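Local atomic coordinates of CD1-2 antigen (Gallus gallus, PDB entry 3DBX), a protein that probably binds and presents lipid antigens in an MHC class I-like groove. Residues A[103-107]-A[170-175]. Residues are numbered along the deposited sequence; the frame is centred on the assembly and turned at random.
Sequences TGCKL and FPNYIL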
loop_
_atom_site.group_PDB
_atom_site.type_symbol
_atom_site.label_atom_id
_atom_site.label_comp_id
_atom_site.label_asym_id
_atom_site.label_seq_id
_atom_site.Cartn_x
_atom_site.Cartn_y
_atom_site.Cartn_z
ATOM N N THR A 103 -10.539 4.871 -7.063
ATOM C CA THR A 103 -11.100 4.454 -8.326
ATOM C C THR A 103 -10.309 3.246 -8.861
ATOM O O THR A 103 -9.104 3.129 -8.611
ATOM C CB THR A 103 -10.990 5.617 -9.341
ATOM O OG1 THR A 103 -11.645 6.780 -8.813
ATOM C CG2 THR A 103 -11.619 5.260 -10.652
ATOM N N GLY A 104 -10.975 2.369 -9.616
ATOM C CA GLY A 104 -10.305 1.243 -10.261
ATOM C C GLY A 104 -10.953 0.787 -11.552
ATOM O O GLY A 104 -12.145 0.986 -11.757
ATOM N N CYS A 105 -10.140 0.166 -12.408
ATOM C CA CYS A 105 -10.578 -0.463 -13.657
ATOM C C CYS A 105 -9.735 -1.728 -13.848
ATOM O O CYS A 105 -8.500 -1.645 -13.984
ATOM C CB CYS A 105 -10.367 0.494 -14.845
ATOM S SG CYS A 105 -10.965 -0.082 -16.458
ATOM N N LYS A 106 -10.390 -2.882 -13.826
ATOM C CA LYS A 106 -9.743 -4.167 -14.090
ATOM C C LYS A 106 -10.241 -4.712 -15.419
ATOM O O LYS A 106 -11.439 -4.641 -15.698
ATOM C CB LYS A 106 -10.085 -5.164 -12.980
ATOM C CG LYS A 106 -9.150 -6.371 -12.866
ATOM C CD LYS A 106 -9.341 -7.073 -11.517
ATOM C CE LYS A 106 -7.992 -7.404 -10.849
ATOM N NZ LYS A 106 -8.092 -7.612 -9.358
ATOM N N LEU A 107 -9.326 -5.245 -16.238
ATOM C CA LEU A 107 -9.697 -5.976 -17.472
ATOM C C LEU A 107 -9.413 -7.474 -17.371
ATOM O O LEU A 107 -8.246 -7.899 -17.364
ATOM C CB LEU A 107 -8.974 -5.417 -18.708
ATOM C CG LEU A 107 -8.891 -3.923 -19.049
ATOM C CD1 LEU A 107 -8.591 -3.792 -20.537
ATOM C CD2 LEU A 107 -10.172 -3.166 -18.721
ATOM N N PHE A 170 -10.014 4.472 -19.890
ATOM C CA PHE A 170 -9.128 3.673 -19.030
ATOM C C PHE A 170 -8.722 2.310 -19.627
ATOM O O PHE A 170 -7.551 1.947 -19.514
ATOM C CB PHE A 170 -9.676 3.512 -17.597
ATOM C CG PHE A 170 -9.719 4.786 -16.798
ATOM C CD1 PHE A 170 -9.137 5.964 -17.272
ATOM C CD2 PHE A 170 -10.322 4.795 -15.544
ATOM C CE1 PHE A 170 -9.166 7.149 -16.518
ATOM C CE2 PHE A 170 -10.361 5.971 -14.765
ATOM C CZ PHE A 170 -9.771 7.152 -15.253
ATOM N N PRO A 171 -9.675 1.544 -20.236
ATOM C CA PRO A 171 -9.325 0.313 -20.962
ATOM C C PRO A 171 -8.263 0.438 -22.072
ATOM O O PRO A 171 -7.348 -0.397 -22.122
ATOM C CB PRO A 171 -10.672 -0.143 -21.545
ATOM C CG PRO A 171 -11.653 0.363 -20.602
ATOM C CD PRO A 171 -11.137 1.715 -20.194
ATOM N N ASN A 172 -8.397 1.420 -22.970
ATOM C CA ASN A 172 -7.351 1.727 -23.958
ATOM C C ASN A 172 -5.977 2.044 -23.334
ATOM O O ASN A 172 -4.947 1.605 -23.839
ATOM C CB ASN A 172 -7.783 2.868 -24.888
ATOM C CG ASN A 172 -8.714 2.398 -26.004
ATOM O OD1 ASN A 172 -9.715 1.717 -25.753
ATOM N ND2 ASN A 172 -8.384 2.760 -27.248
ATOM N N TYR A 173 -5.989 2.798 -22.236
ATOM C CA TYR A 173 -4.785 3.188 -21.498
ATOM C C TYR A 173 -4.039 1.984 -20.893
ATOM O O TYR A 173 -2.822 1.853 -21.064
ATOM C CB TYR A 173 -5.178 4.199 -20.413
ATOM C CG TYR A 173 -4.049 4.912 -19.700
ATOM C CD1 TYR A 173 -2.934 5.407 -20.383
ATOM C CD2 TYR A 173 -4.127 5.134 -18.338
ATOM C CE1 TYR A 173 -1.898 6.090 -19.687
ATOM C CE2 TYR A 173 -3.122 5.802 -17.656
ATOM C CZ TYR A 173 -2.016 6.278 -18.331
ATOM O OH TYR A 173 -1.044 6.940 -17.595
ATOM N N ILE A 174 -4.775 1.106 -20.212
ATOM C CA ILE A 174 -4.223 -0.129 -19.634
ATOM C C ILE A 174 -3.505 -0.954 -20.717
ATOM O O ILE A 174 -2.372 -1.419 -20.521
ATOM C CB ILE A 174 -5.347 -0.991 -18.995
ATOM C CG1 ILE A 174 -5.910 -0.309 -17.741
ATOM C CG2 ILE A 174 -4.832 -2.370 -18.634
ATOM C CD1 ILE A 174 -7.233 -0.918 -17.224
ATOM N N LEU A 175 -4.184 -1.104 -21.856
ATOM C CA LEU A 175 -3.719 -1.879 -22.987
ATOM C C LEU A 175 -2.395 -1.362 -23.536
ATOM O O LEU A 175 -1.462 -2.138 -23.766
ATOM C CB LEU A 175 -4.783 -1.873 -24.082
ATOM C CG LEU A 175 -5.599 -3.151 -24.264
ATOM C CD1 LEU A 175 -6.246 -3.585 -22.957
ATOM C CD2 LEU A 175 -6.643 -2.959 -25.356
#
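The phenyl ring of Phe-170 meets strand 103-107 with its edge: Thr-103 CG2 and Cys-105 CB both lie near the ring plane, the methyl 4.4 Å from Phe-170 CE2. Beyond the two segments, Phe-13 meets the same ring edge-to-face, and the ring of Phe-166 stands nearly perpendicular to it. With CG anti to its own carbonyl carbon (chi1 -67°), Phe-170 sends the ring back along the strand toward Thr-103.

The thiol of Cys-105 points to the helix and touches Phe-170, Pro-171 and Ile-174. Its SG lies 4.0 Å from Phe-170 CB, and Pro-171 CD is almost as near. On the third side Ile-174 CD1 comes to 3.9 Å from Cys-105 SG. This methyl is shared: Ile-174 CD1 also approaches the carbonyl Cys-105 O at 3.6 Å and touches the branch point of Leu-107. That leucine spreads its two methyls over different partners, CD2 toward Ile-174 CD1 and Pro-171 CB, CD1 toward the end of Leu-175. There the side chains cross at about a right angle, although the very short approach modelled between the two CD1 methyls is doubtful, Leu-175 being exposed and its chi1 (-105°) lying away from a staggered value.

No hydrogen bond spans the interface, so apolar packing carries its 298 Å² of buried surface. The strand is instead bonded on both edges within the sheet, Cys-105 to Phe-13 and Lys-106 to Trp-114. The axes of segments 103-107 and 170-175 cross at -63° and approach to 9.1 Å. Palmitic acid touches Thr-103, placing this end of the contact beside the bound lipid. Helix 156-180 packed on strand 97-107 forms one wall-to-floor contact of the MHC class I-like platform, in which two helical stretches flank a groove above an eight-stranded antiparallel sheet.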